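Local coordinates for uncharacterized protein (Borrelia turicatae, PDB 5VJ4) that is a putative surface protein of a relapsing fever spirochete, differentially regulated in the tick-mammal transmission cycle, and may bind lipid, at residues F266-V269 against L270-G274. Residues are numbered along the deposited sequence; the frame is centred on the assembly and turned at random.
Sequences FNNV and LNSVG
F266 and L270 meet one turn apart on the buried flank of an alpha-helix, near the start of helix 263-301 in this all-helical protein. The ring of F266 extends out from the helix and leans toward the next turn, chi1 of 171° setting CG beside the carbonyl carbon and trans to N, and CG of L270 lies over one ring face; the closest approach is CE2 of F266 to CD1 of L270, 3.9 Å. The same CD1 lies 3.9 Å from ND2 of N267, and the methyl thus touches ring and amide from one side. That amide is held by outside partners, Y238 OH at ND2 and K263 NZ at OD1. I249 of helix 243-256 touches both F266 and L270, while V269 packs against F330, F333 and T334 of helix 308-334.

Successive i to i+4 backbone bonds run through the turn: a weak one from L270 N to F266 O, then N271 N to N267 O, S272 N to N268 O and V273 N to V269 O. N268 and N271 face the second subunit, where K187 of that chain packs on N268 and R188 of that chain bonds the carbonyl of N271. S272 also turns its hydroxyl back onto its own helix: chi1 of -41° places OG beside the backbone N. N268 O thus accepts from both N and OG of S272, the hydroxyl giving its proton from above the carbonyl plane, 40° out of it, with OG 2.6 Å from N268 O.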
ATOM      1  N   PHE A 266       3.409   2.977  16.251  1.00 72.52           N
ATOM      2  CA  PHE A 266       3.746   1.796  15.479  1.00 62.32           C
ATOM      3  C   PHE A 266       2.465   1.107  15.066  1.00 72.32           C
ATOM      4  O   PHE A 266       2.268   0.808  13.887  1.00 80.45           O
ATOM      5  CB  PHE A 266       4.600   0.864  16.319  1.00 49.74           C
ATOM      6  CG  PHE A 266       4.842  -0.474  15.707  1.00 53.05           C
ATOM      7  CD1 PHE A 266       5.750  -0.628  14.645  1.00 65.17           C
ATOM      8  CD2 PHE A 266       4.199  -1.608  16.212  1.00 59.92           C
ATOM      9  CE1 PHE A 266       6.000  -1.885  14.089  1.00 51.21           C
ATOM     10  CE2 PHE A 266       4.442  -2.872  15.655  1.00 58.16           C
ATOM     11  CZ  PHE A 266       5.347  -3.009  14.596  1.00 55.95           C
ATOM     12  N   ASN A 267       1.579   0.889  16.029  1.00 49.04           N
ATOM     13  CA  ASN A 267       0.317   0.278  15.697  1.00 47.76           C
ATOM     14  C   ASN A 267      -0.560   1.067  14.736  1.00 57.60           C
ATOM     15  O   ASN A 267      -1.311   0.452  13.972  1.00 52.23           O
ATOM     16  CB  ASN A 267      -0.437  -0.122  16.942  1.00 40.33           C
ATOM     17  CG  ASN A 267       0.159  -1.348  17.607  1.00 66.55           C
ATOM     18  OD1 ASN A 267      -0.142  -1.651  18.752  1.00 87.11           O
ATOM     19  ND2 ASN A 267       1.006  -2.071  16.882  1.00 81.22           N
ATOM     20  N   ASN A 268      -0.445   2.404  14.744  1.00 50.58           N
ATOM     21  CA  ASN A 268      -1.261   3.179  13.841  1.00 68.04           C
ATOM     22  C   ASN A 268      -0.884   2.985  12.379  1.00 73.93           C
ATOM     23  O   ASN A 268      -1.769   2.884  11.511  1.00 63.74           O
ATOM     24  CB  ASN A 268      -1.361   4.667  14.180  1.00 86.53           C
ATOM     25  CG  ASN A 268      -2.375   5.391  13.257  1.00122.16           C
ATOM     26  OD1 ASN A 268      -2.297   6.597  13.008  1.00 82.11           O
ATOM     27  ND2 ASN A 268      -3.322   4.624  12.710  1.00113.04           N
ATOM     28  N   VAL A 269       0.407   2.904  12.093  1.00 62.22           N
ATOM     29  CA  VAL A 269       0.787   2.658  10.689  1.00 66.05           C
ATOM     30  C   VAL A 269       0.318   1.291  10.227  1.00 63.81           C
ATOM     31  O   VAL A 269      -0.163   1.156   9.096  1.00 59.49           O
ATOM     32  CB  VAL A 269       2.260   2.919  10.337  1.00 48.22           C
ATOM     33  CG1 VAL A 269       2.610   4.349  10.636  1.00 65.54           C
ATOM     34  CG2 VAL A 269       3.119   2.142  11.240  1.00 72.95           C
ATOM     35  N   LEU A 270       0.382   0.302  11.116  1.00 47.40           N
ATOM     36  CA  LEU A 270      -0.126  -1.010  10.756  1.00 50.92           C
ATOM     37  C   LEU A 270      -1.587  -0.926  10.367  1.00 56.76           C
ATOM     38  O   LEU A 270      -1.981  -1.448   9.346  1.00 65.64           O
ATOM     39  CB  LEU A 270       0.041  -1.986  11.888  1.00 41.05           C
ATOM     40  CG  LEU A 270       1.438  -2.302  12.411  1.00 45.75           C
ATOM     41  CD1 LEU A 270       1.405  -3.564  13.254  1.00 35.73           C
ATOM     42  CD2 LEU A 270       2.476  -2.472  11.331  1.00 49.94           C
ATOM     43  N   ASN A 271      -2.371  -0.231  11.179  1.00 61.02           N
ATOM     44  CA  ASN A 271      -3.769  -0.096  10.891  1.00 67.48           C
ATOM     45  C   ASN A 271      -4.076   0.721   9.668  1.00 62.04           C
ATOM     46  O   ASN A 271      -5.071   0.470   8.985  1.00 56.73           O
ATOM     47  CB  ASN A 271      -4.572   0.354  12.097  1.00 56.28           C
ATOM     48  CG  ASN A 271      -5.167  -0.850  12.853  1.00117.72           C
ATOM     49  OD1 ASN A 271      -6.314  -1.226  12.616  1.00119.29           O
ATOM     50  ND2 ASN A 271      -4.363  -1.498  13.717  1.00 67.76           N
ATOM     51  N   SER A 272      -3.215   1.675   9.352  1.00 44.28           N
ATOM     52  CA  SER A 272      -3.526   2.521   8.203  1.00 61.01           C
ATOM     53  C   SER A 272      -3.312   1.710   6.930  1.00 72.67           C
ATOM     54  O   SER A 272      -4.118   1.715   5.976  1.00 64.92           O
ATOM     55  CB  SER A 272      -2.650   3.759   8.199  1.00 56.19           C
ATOM     56  OG  SER A 272      -2.520   4.282   9.501  1.00 67.93           O
ATOM     57  N   VAL A 273      -2.220   0.973   6.966  1.00 58.21           N
ATOM     58  CA  VAL A 273      -1.746   0.226   5.834  1.00 47.15           C
ATOM     59  C   VAL A 273      -2.631  -1.007   5.585  1.00 55.17           C
ATOM     60  O   VAL A 273      -2.869  -1.380   4.443  1.00 62.43           O
ATOM     61  CB  VAL A 273      -0.280  -0.134   6.129  1.00 50.78           C
ATOM     62  CG1 VAL A 273       0.077  -1.527   5.691  1.00 50.87           C
ATOM     63  CG2 VAL A 273       0.619   0.917   5.533  1.00 42.53           C
ATOM     64  N   GLY A 274      -3.130  -1.628   6.649  1.00 44.69           N
ATOM     65  CA  GLY A 274      -3.995  -2.788   6.506  1.00 50.22           C
ATOM     66  C   GLY A 274      -3.268  -4.121   6.454  1.00 50.94           C
ATOM     67  O   GLY A 274      -2.048  -4.215   6.251  1.00 57.61           O
TER